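Local structure of beta-1,3-1,4-glucanase (Caldicellulosiruptor sp. F32, 5H4R) at residues A23-I28 and V388-K393; D68-E73 and K116-R121; F112-R117 and W167-T172. The protein hydrolyses mixed-linkage beta-1,3-1,4-glucans such as lichenan, as a TIM-barrel glycoside hydrolase of family 5. The protein carries 1 engineered substitution. All coordinates share one frame; numbering follows the deposited sequence. Where two conformers were deposited one is given.

Contact 1: residues A23-I28 and V388-K393; sequences AKIPEI and VSAMMK
With chi1 at -177° Lys393 swings CG away from its own backbone N, and the chain stays extended until a bend at chi4 (62°) turns NZ to Glu27, whose own chain folds at chi2 (-67°), which returns its carboxylate to the helix although its CB points away from it. The two side chains cross at about a right angle, and NZ of Lys393 lies 3.2 Å from OE2 of Glu27 in a salt bridge. The ammonium comes to the syn side of that oxygen but well out of the carboxylate plane. CE of Lys393 is almost as near, 3.3 Å from the same OE2 of Glu27, so the methylene next to the charge also lies against the acid. Ile25 carries the apolar half with its two branches. CD1 of Ile25 lies 3.7 Å from both CB of Ser389 and N of Ala390, and CG2 of Ile25 lies 3.8 Å from CD of Lys393; Ile25 and the lysine run past each other in opposite directions. The contact packs the irregular N-terminal segment 23-28 on helix 385-395, the last helix of the chain, which follows the eighth strand of the TIM barrel. CG2 of Ile25 also meets CB of Ala390 at 4.2 Å, where the small side chain lets the N-terminal chain approach the helix. Tyr394, next along the helix, bonds through its hydroxyl to Pro26 O and Ile28 N, adding a polar link to the segment backbone. OG of Ser389 turns to Pro385 O within its own helix, leaving CB to meet the isoleucine.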
loop_
_atom_site.group_PDB
_atom_site.type_symbol
_atom_site.label_atom_id
_atom_site.label_comp_id
_atom_site.label_asym_id
_atom_site.label_seq_id
_atom_site.Cartn_x
_atom_site.Cartn_y
_atom_site.Cartn_z
ATOM N N ALA A 23 -27.745 0.816 2.928
ATOM C CA ALA A 23 -27.269 1.727 1.901
ATOM C C ALA A 23 -27.598 1.113 0.554
ATOM O O ALA A 23 -27.891 -0.082 0.443
ATOM C CB ALA A 23 -25.768 1.995 2.024
ATOM N N LYS A 24 -27.575 1.945 -0.471
ATOM C CA LYS A 24 -27.894 1.519 -1.828
ATOM C C LYS A 24 -26.627 1.599 -2.662
ATOM O O LYS A 24 -26.048 2.681 -2.806
ATOM C CB LYS A 24 -28.997 2.392 -2.433
ATOM C CG LYS A 24 -29.380 2.021 -3.866
ATOM C CD LYS A 24 -30.319 3.049 -4.471
ATOM C CE LYS A 24 -30.408 2.905 -5.985
ATOM N NZ LYS A 24 -31.210 3.998 -6.608
ATOM N N ILE A 25 -26.193 0.464 -3.195
ATOM C CA ILE A 25 -24.999 0.460 -4.042
ATOM C C ILE A 25 -25.372 1.042 -5.403
ATOM O O ILE A 25 -26.345 0.583 -6.013
ATOM C CB ILE A 25 -24.441 -0.950 -4.185
ATOM C CG1 ILE A 25 -24.038 -1.509 -2.813
ATOM C CG2 ILE A 25 -23.261 -0.953 -5.120
ATOM C CD1 ILE A 25 -23.703 -3.030 -2.836
ATOM N N PRO A 26 -24.628 2.016 -5.917
ATOM C CA PRO A 26 -25.020 2.658 -7.171
ATOM C C PRO A 26 -24.659 1.815 -8.384
ATOM O O PRO A 26 -23.754 0.985 -8.354
ATOM C CB PRO A 26 -24.218 3.966 -7.162
ATOM C CG PRO A 26 -22.986 3.619 -6.405
ATOM C CD PRO A 26 -23.437 2.664 -5.322
ATOM N N GLU A 27 -25.389 2.065 -9.468
ATOM C CA GLU A 27 -25.032 1.533 -10.780
ATOM C C GLU A 27 -24.056 2.496 -11.442
ATOM O O GLU A 27 -24.449 3.586 -11.876
ATOM C CB GLU A 27 -26.283 1.332 -11.632
ATOM C CG GLU A 27 -27.082 0.112 -11.246
ATOM C CD GLU A 27 -26.340 -1.182 -11.544
ATOM O OE1 GLU A 27 -25.554 -1.205 -12.516
ATOM O OE2 GLU A 27 -26.538 -2.168 -10.805
ATOM N N ILE A 28 -22.794 2.087 -11.528
ATOM C CA ILE A 28 -21.713 2.943 -12.017
ATOM C C ILE A 28 -21.526 2.657 -13.499
ATOM O O ILE A 28 -21.375 1.491 -13.896
ATOM C CB ILE A 28 -20.395 2.686 -11.260
ATOM C CG1 ILE A 28 -20.519 2.817 -9.731
ATOM C CG2 ILE A 28 -19.278 3.613 -11.799
ATOM C CD1 ILE A 28 -20.427 4.189 -9.187
ATOM N N VAL A 388 -17.956 -3.254 1.448
ATOM C CA VAL A 388 -17.300 -4.403 0.827
ATOM C C VAL A 388 -18.058 -4.814 -0.427
ATOM O O VAL A 388 -17.472 -4.974 -1.500
ATOM C CB VAL A 388 -17.174 -5.562 1.826
ATOM C CG1 VAL A 388 -16.585 -6.787 1.150
ATOM C CG2 VAL A 388 -16.291 -5.147 3.016
ATOM N N SER A 389 -19.383 -4.931 -0.318
ATOM C CA SER A 389 -20.189 -5.346 -1.460
ATOM C C SER A 389 -20.100 -4.338 -2.592
ATOM O O SER A 389 -20.124 -4.717 -3.776
ATOM C CB SER A 389 -21.644 -5.523 -1.039
ATOM O OG SER A 389 -21.762 -6.632 -0.189
ATOM N N ALA A 390 -20.022 -3.054 -2.248
ATOM C CA ALA A 390 -19.886 -2.012 -3.263
ATOM C C ALA A 390 -18.609 -2.203 -4.067
ATOM O O ALA A 390 -18.610 -2.062 -5.298
ATOM C CB ALA A 390 -19.895 -0.631 -2.601
ATOM N N MET A 391 -17.513 -2.539 -3.386
ATOM C CA MET A 391 -16.255 -2.765 -4.075
ATOM C C MET A 391 -16.322 -4.040 -4.890
ATOM O O MET A 391 -15.837 -4.085 -6.023
ATOM C CB MET A 391 -15.116 -2.806 -3.064
ATOM C CG MET A 391 -14.956 -1.475 -2.354
ATOM S SD MET A 391 -13.442 -1.368 -1.424
ATOM C CE MET A 391 -13.785 -2.500 -0.064
ATOM N N MET A 392 -16.922 -5.090 -4.332
ATOM C CA MET A 392 -16.887 -6.374 -5.024
ATOM C C MET A 392 -17.684 -6.334 -6.316
ATOM O O MET A 392 -17.381 -7.087 -7.255
ATOM C CB MET A 392 -17.405 -7.466 -4.104
ATOM C CG MET A 392 -16.548 -7.687 -2.913
ATOM S SD MET A 392 -14.851 -8.107 -3.382
ATOM C CE MET A 392 -14.056 -7.762 -1.811
ATOM N N LYS A 393 -18.716 -5.485 -6.368
ATOM C CA LYS A 393 -19.534 -5.354 -7.565
ATOM C C LYS A 393 -18.708 -4.952 -8.776
ATOM O O LYS A 393 -19.017 -5.371 -9.896
ATOM C CB LYS A 393 -20.637 -4.331 -7.319
ATOM C CG LYS A 393 -21.599 -4.150 -8.480
ATOM C CD LYS A 393 -22.745 -3.221 -8.076
ATOM C CE LYS A 393 -23.698 -2.938 -9.237
ATOM N NZ LYS A 393 -24.352 -4.175 -9.728
#

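Contact 2: residues D68-E73 and K116-R121; sequences DELLYE and KRWLDR
Leu70 and Trp118 bring the backbones closest, their CA atoms 6.3 Å apart, where the short 3-10 turn 69-71 lies against the first turns of helix 116-131. Arg117 bends at chi3 (68°) and presents the NH1 and NH2 end of its guanidinium to Asp68. NH1 of Arg117 at 2.9 Å and NH2 at 3.1 Å both grip OD1 of Asp68; the oxygen lies in the guanidinium plane, but NH1 meets it from above the carboxylate plane. OD1 of Asp68 also takes the backbone N of Leu70 at 3.0 Å, an Asx turn, and thus accepts three donors. Were Asp68 an alanine, the Arg117 guanidinium would probably lose its carboxylate mate and the N-H of Leu70 its side-chain acceptor. Leu70 CD1 covers one face of this guanidinium, 3.4 Å from NH2 of Arg117, while a water bridges NH1 of Arg117 to OE2 of Glu69, which also bonds the hydroxyl of Ser115. In this TIM-barrel enzyme the contact joins the connection after the first barrel strand to the helix between the second and third. Trp118 fills the middle: Leu70 CD2 comes to its ring edge, and CB of Tyr72 lies 3.9 Å from CH2 of Trp118; His106 stacks on the indole. Deeper in, Arg121 meets Glu73 side-on, NE to OE1 at 2.8 Å and NH2 to OE2 at 2.9 Å, both bonds fairly straight (168° and 161°). Thr81 ties the buried pair further, its carbonyl taking NH2 of Arg121 and its hydroxyl bonding Glu73 OE2.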
loop_
_atom_site.group_PDB
_atom_site.type_symbol
_atom_site.label_atom_id
_atom_site.label_comp_id
_atom_site.label_asym_id
_atom_site.label_seq_id
_atom_site.Cartn_x
_atom_site.Cartn_y
_atom_site.Cartn_z
ATOM N N ASP A 68 7.737 -8.112 25.332
ATOM C CA ASP A 68 7.703 -8.988 24.161
ATOM C C ASP A 68 7.484 -8.161 22.895
ATOM O O ASP A 68 6.399 -7.613 22.689
ATOM C CB ASP A 68 6.584 -10.016 24.334
ATOM C CG ASP A 68 6.596 -11.097 23.265
ATOM O OD1 ASP A 68 7.280 -10.938 22.227
ATOM O OD2 ASP A 68 5.903 -12.119 23.472
ATOM N N GLU A 69 8.499 -8.101 22.017
ATOM C CA GLU A 69 8.382 -7.290 20.807
ATOM C C GLU A 69 7.245 -7.749 19.908
ATOM O O GLU A 69 6.793 -6.971 19.071
ATOM C CB GLU A 69 9.686 -7.306 19.999
ATOM C CG GLU A 69 9.954 -8.619 19.294
ATOM C CD GLU A 69 11.265 -8.626 18.577
ATOM O OE1 GLU A 69 11.496 -7.717 17.753
ATOM O OE2 GLU A 69 12.062 -9.546 18.832
ATOM N N LEU A 70 6.764 -8.986 20.048
ATOM C CA LEU A 70 5.656 -9.414 19.210
ATOM C C LEU A 70 4.379 -8.644 19.519
ATOM O O LEU A 70 3.484 -8.595 18.675
ATOM C CB LEU A 70 5.431 -10.918 19.358
ATOM C CG LEU A 70 6.534 -11.846 18.857
ATOM C CD1 LEU A 70 5.994 -13.262 18.755
ATOM C CD2 LEU A 70 7.066 -11.412 17.528
ATOM N N LEU A 71 4.281 -8.022 20.701
ATOM C CA LEU A 71 3.105 -7.229 21.029
ATOM C C LEU A 71 2.982 -5.963 20.185
ATOM O O LEU A 71 1.929 -5.323 20.219
ATOM C CB LEU A 71 3.121 -6.905 22.532
ATOM C CG LEU A 71 2.965 -8.146 23.418
ATOM C CD1 LEU A 71 3.199 -7.833 24.888
ATOM C CD2 LEU A 71 1.608 -8.774 23.243
ATOM N N TYR A 72 4.000 -5.598 19.397
ATOM C CA TYR A 72 3.790 -4.550 18.404
ATOM C C TYR A 72 2.664 -4.930 17.449
ATOM O O TYR A 72 1.932 -4.059 16.988
ATOM C CB TYR A 72 5.074 -4.264 17.621
ATOM C CG TYR A 72 5.973 -3.231 18.285
ATOM C CD1 TYR A 72 5.764 -1.863 18.099
ATOM C CD2 TYR A 72 7.009 -3.620 19.115
ATOM C CE1 TYR A 72 6.595 -0.921 18.712
ATOM C CE2 TYR A 72 7.822 -2.699 19.727
ATOM C CZ TYR A 72 7.613 -1.354 19.542
ATOM O OH TYR A 72 8.477 -0.472 20.180
ATOM N N GLU A 73 2.497 -6.226 17.164
ATOM C CA GLU A 73 1.448 -6.652 16.243
ATOM C C GLU A 73 0.071 -6.167 16.676
ATOM O O GLU A 73 -0.798 -5.931 15.828
ATOM C CB GLU A 73 1.431 -8.182 16.133
ATOM C CG GLU A 73 0.413 -8.689 15.089
ATOM C CD GLU A 73 0.226 -10.209 15.064
ATOM O OE1 GLU A 73 1.036 -10.952 15.661
ATOM O OE2 GLU A 73 -0.782 -10.652 14.460
ATOM N N LYS A 116 14.666 -12.692 14.856
ATOM C CA LYS A 116 14.105 -13.925 14.317
ATOM C C LYS A 116 12.641 -14.100 14.716
ATOM O O LYS A 116 11.827 -14.530 13.893
ATOM C CB LYS A 116 14.920 -15.125 14.770
ATOM C CG LYS A 116 14.480 -16.416 14.099
ATOM C CD LYS A 116 15.371 -17.589 14.506
ATOM C CE LYS A 116 14.886 -18.901 13.902
ATOM N NZ LYS A 116 13.503 -19.252 14.343
ATOM N N ARG A 117 12.287 -13.788 15.972
ATOM C CA ARG A 117 10.907 -13.996 16.405
ATOM C C ARG A 117 9.955 -13.130 15.604
ATOM O O ARG A 117 8.867 -13.570 15.225
ATOM C CB ARG A 117 10.757 -13.709 17.905
ATOM C CG ARG A 117 11.406 -14.768 18.751
ATOM C CD ARG A 117 11.213 -14.511 20.224
ATOM N NE ARG A 117 9.819 -14.654 20.647
ATOM C CZ ARG A 117 9.056 -13.667 21.121
ATOM N NH1 ARG A 117 9.531 -12.440 21.251
ATOM N NH2 ARG A 117 7.810 -13.920 21.494
ATOM N N TRP A 118 10.377 -11.917 15.281
ATOM C CA TRP A 118 9.527 -11.013 14.512
ATOM C C TRP A 118 9.347 -11.510 13.083
ATOM O O TRP A 118 8.221 -11.590 12.573
ATOM C CB TRP A 118 10.131 -9.618 14.536
ATOM C CG TRP A 118 9.325 -8.575 13.813
ATOM C CD1 TRP A 118 9.644 -7.963 12.644
ATOM C CD2 TRP A 118 8.080 -7.990 14.242
ATOM N NE1 TRP A 118 8.684 -7.046 12.314
ATOM C CE2 TRP A 118 7.714 -7.042 13.275
ATOM C CE3 TRP A 118 7.247 -8.178 15.356
ATOM C CZ2 TRP A 118 6.538 -6.281 13.375
ATOM C CZ3 TRP A 118 6.089 -7.432 15.452
ATOM C CH2 TRP A 118 5.758 -6.484 14.475
ATOM N N LEU A 119 10.450 -11.843 12.410
ATOM C CA LEU A 119 10.347 -12.311 11.034
ATOM C C LEU A 119 9.580 -13.629 10.954
ATOM O O LEU A 119 8.769 -13.830 10.036
ATOM C CB LEU A 119 11.747 -12.451 10.436
ATOM C CG LEU A 119 11.828 -12.833 8.949
ATOM C CD1 LEU A 119 11.042 -11.878 8.064
ATOM C CD2 LEU A 119 13.274 -12.831 8.553
ATOM N N ASP A 120 9.780 -14.515 11.933
ATOM C CA ASP A 120 9.009 -15.754 12.016
ATOM C C ASP A 120 7.506 -15.476 12.111
ATOM O O ASP A 120 6.698 -16.155 11.468
ATOM C CB ASP A 120 9.428 -16.579 13.236
ATOM C CG ASP A 120 10.817 -17.209 13.127
ATOM O OD1 ASP A 120 11.475 -17.169 12.067
ATOM O OD2 ASP A 120 11.242 -17.807 14.146
ATOM N N ARG A 121 7.112 -14.500 12.935
ATOM C CA ARG A 121 5.687 -14.195 13.084
ATOM C C ARG A 121 5.103 -13.601 11.803
ATOM O O ARG A 121 4.002 -13.981 11.387
ATOM C CB ARG A 121 5.477 -13.266 14.282
ATOM C CG ARG A 121 4.018 -12.820 14.467
ATOM C CD ARG A 121 3.028 -13.981 14.682
ATOM N NE ARG A 121 1.666 -13.455 14.680
ATOM C CZ ARG A 121 0.581 -14.142 14.339
ATOM N NH1 ARG A 121 0.657 -15.436 14.027
ATOM N NH2 ARG A 121 -0.596 -13.537 14.335
HETATM O O HOH W 1 11.880 -11.240 20.768
#

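Contact 3: residues F112-R117 and W167-T172; sequences FTISKR and WTQVAT
Gln169 extends from helix 156-173 to the backbone of Phe112 and Ile114, and its amide serves both ways. NE2 of Gln169 donates to O of Phe112 at 2.8 Å, the acceptor lying in the amide plane while the donor stands above the carbonyl plane. OE1 of Gln169 accepts from N of Ile114, also at 2.8 Å, on a lone pair in the carbonyl plane and almost straight (172°). Gripped at both ends, the amide is fixed in its rotation and satisfies two backbone polar groups flanking Thr113; NE2 also bonds Ser165 O one helical turn back. With CG set beside its backbone N (chi1 -69°) and the chain extended beyond, Gln169 slides past Ile114, whose CD1 lies 3.8 Å from CB of Gln169. Next along the helix, Val170 adds the apolar part, its CG2 3.8 Å from CD1 of Ile114; the two side chains cross at about a right angle. Strand 113-114 pairs antiparallel with 107-108, a small hairpin leading into helix 116-131, whose N-cap is Ser115. A helix glutamine thus supplies the bonding pattern of a neighbouring strand to the hairpin's outer edge, joining successive beta-alpha units on the outside of the TIM barrel.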
loop_
_atom_site.group_PDB
_atom_site.type_symbol
_atom_site.label_atom_id
_atom_site.label_comp_id
_atom_site.label_asym_id
_atom_site.label_seq_id
_atom_site.Cartn_x
_atom_site.Cartn_y
_atom_site.Cartn_z
ATOM N N PHE A 112 21.625 -4.014 11.024
ATOM C CA PHE A 112 20.161 -4.118 11.061
ATOM C C PHE A 112 19.686 -5.570 10.981
ATOM O O PHE A 112 18.845 -5.940 10.149
ATOM C CB PHE A 112 19.497 -3.305 9.932
ATOM C CG PHE A 112 19.955 -1.864 9.826
ATOM C CD1 PHE A 112 19.523 -0.901 10.730
ATOM C CD2 PHE A 112 20.761 -1.463 8.773
ATOM C CE1 PHE A 112 19.921 0.413 10.614
ATOM C CE2 PHE A 112 21.157 -0.138 8.649
ATOM C CZ PHE A 112 20.736 0.800 9.565
ATOM N N THR A 113 20.182 -6.380 11.900
ATOM C CA THR A 113 19.733 -7.763 11.969
ATOM C C THR A 113 18.302 -7.805 12.460
ATOM O O THR A 113 18.018 -7.342 13.569
ATOM C CB THR A 113 20.617 -8.579 12.903
ATOM O OG1 THR A 113 21.971 -8.524 12.461
ATOM C CG2 THR A 113 20.156 -10.031 12.914
ATOM N N ILE A 114 17.420 -8.415 11.673
ATOM C CA ILE A 114 16.011 -8.538 12.054
ATOM C C ILE A 114 15.864 -9.639 13.097
ATOM O O ILE A 114 16.389 -10.749 12.939
ATOM C CB ILE A 114 15.130 -8.829 10.828
ATOM C CG1 ILE A 114 15.229 -7.701 9.788
ATOM C CG2 ILE A 114 13.683 -8.999 11.260
ATOM C CD1 ILE A 114 14.610 -8.066 8.447
ATOM N N SER A 115 15.142 -9.321 14.167
ATOM C CA SER A 115 14.777 -10.301 15.177
ATOM C C SER A 115 14.126 -11.518 14.538
ATOM O O SER A 115 13.165 -11.391 13.772
ATOM C CB SER A 115 13.808 -9.677 16.181
ATOM O OG SER A 115 13.008 -10.691 16.771
ATOM N N LYS A 116 14.666 -12.692 14.856
ATOM C CA LYS A 116 14.105 -13.925 14.317
ATOM C C LYS A 116 12.641 -14.100 14.716
ATOM O O LYS A 116 11.827 -14.530 13.893
ATOM C CB LYS A 116 14.920 -15.125 14.770
ATOM C CG LYS A 116 14.480 -16.416 14.099
ATOM C CD LYS A 116 15.371 -17.589 14.506
ATOM C CE LYS A 116 14.886 -18.901 13.902
ATOM N NZ LYS A 116 13.503 -19.252 14.343
ATOM N N ARG A 117 12.287 -13.788 15.972
ATOM C CA ARG A 117 10.907 -13.996 16.405
ATOM C C ARG A 117 9.955 -13.130 15.604
ATOM O O ARG A 117 8.867 -13.570 15.225
ATOM C CB ARG A 117 10.757 -13.709 17.905
ATOM C CG ARG A 117 11.406 -14.768 18.751
ATOM C CD ARG A 117 11.213 -14.511 20.224
ATOM N NE ARG A 117 9.819 -14.654 20.647
ATOM C CZ ARG A 117 9.056 -13.667 21.121
ATOM N NH1 ARG A 117 9.531 -12.440 21.251
ATOM N NH2 ARG A 117 7.810 -13.920 21.494
ATOM N N TRP A 167 16.104 -5.943 2.922
ATOM C CA TRP A 167 15.594 -6.716 1.807
ATOM C C TRP A 167 16.422 -7.960 1.544
ATOM O O TRP A 167 15.855 -8.958 1.107
ATOM C CB TRP A 167 15.436 -5.843 0.557
ATOM C CG TRP A 167 14.138 -5.116 0.639
ATOM C CD1 TRP A 167 13.934 -3.759 0.769
ATOM C CD2 TRP A 167 12.836 -5.717 0.656
ATOM N NE1 TRP A 167 12.595 -3.497 0.865
ATOM C CE2 TRP A 167 11.895 -4.672 0.795
ATOM C CE3 TRP A 167 12.375 -7.033 0.557
ATOM C CZ2 TRP A 167 10.529 -4.907 0.843
ATOM C CZ3 TRP A 167 11.011 -7.265 0.606
ATOM C CH2 TRP A 167 10.107 -6.206 0.746
ATOM N N THR A 168 17.719 -7.976 1.884
ATOM C CA THR A 168 18.454 -9.229 1.793
ATOM C C THR A 168 17.849 -10.252 2.743
ATOM O O THR A 168 17.625 -11.413 2.378
ATOM C CB THR A 168 19.941 -9.009 2.103
ATOM O OG1 THR A 168 20.551 -8.213 1.089
ATOM C CG2 THR A 168 20.681 -10.334 2.159
ATOM N N GLN A 169 17.572 -9.830 3.982
ATOM C CA GLN A 169 17.047 -10.747 4.983
ATOM C C GLN A 169 15.646 -11.202 4.630
ATOM O O GLN A 169 15.341 -12.397 4.703
ATOM C CB GLN A 169 17.055 -10.103 6.363
ATOM C CG GLN A 169 18.439 -9.902 6.908
ATOM C CD GLN A 169 18.425 -9.131 8.191
ATOM O OE1 GLN A 169 18.151 -9.690 9.269
ATOM N NE2 GLN A 169 18.742 -7.845 8.108
ATOM N N VAL A 170 14.767 -10.262 4.273
ATOM C CA VAL A 170 13.385 -10.622 3.974
ATOM C C VAL A 170 13.314 -11.434 2.685
ATOM O O VAL A 170 12.647 -12.476 2.619
ATOM C CB VAL A 170 12.507 -9.363 3.917
ATOM C CG1 VAL A 170 11.087 -9.711 3.472
ATOM C CG2 VAL A 170 12.524 -8.675 5.292
ATOM N N ALA A 171 13.982 -10.971 1.628
ATOM C CA ALA A 171 13.912 -11.697 0.366
ATOM C C ALA A 171 14.469 -13.105 0.518
ATOM O O ALA A 171 13.938 -14.062 -0.063
ATOM C CB ALA A 171 14.662 -10.944 -0.732
ATOM N N THR A 172 15.537 -13.261 1.305
ATOM C CA THR A 172 16.098 -14.594 1.489
ATOM C C THR A 172 15.097 -15.509 2.188
ATOM O O THR A 172 14.923 -16.669 1.797
ATOM C CB THR A 172 17.425 -14.517 2.270
ATOM O OG1 THR A 172 18.403 -13.818 1.494
ATOM C CG2 THR A 172 17.964 -15.913 2.549
#

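Overall arrangement
Along the chain, contact 1 joins the two ends, so both other contacts fall within the long sequence it spans. Contacts 2 and 3 are neighbours, with centres 12 Å apart; they share Lys116 and Arg117 at the start of helix 116-131 and meet again where Glu69 approaches Ser115. Helix 116-131 thus faces the 68-73 turn in one and leads from the hairpin held by helix 156-173 in the other. Contact 1 lies about 37 Å from contact 2 and 41 Å from contact 3, centre to centre; contacts 1 and 3 lie on opposite sides of the chain's centre. The N-terminal segment and last helix therefore meet far from the region packed around the early helices.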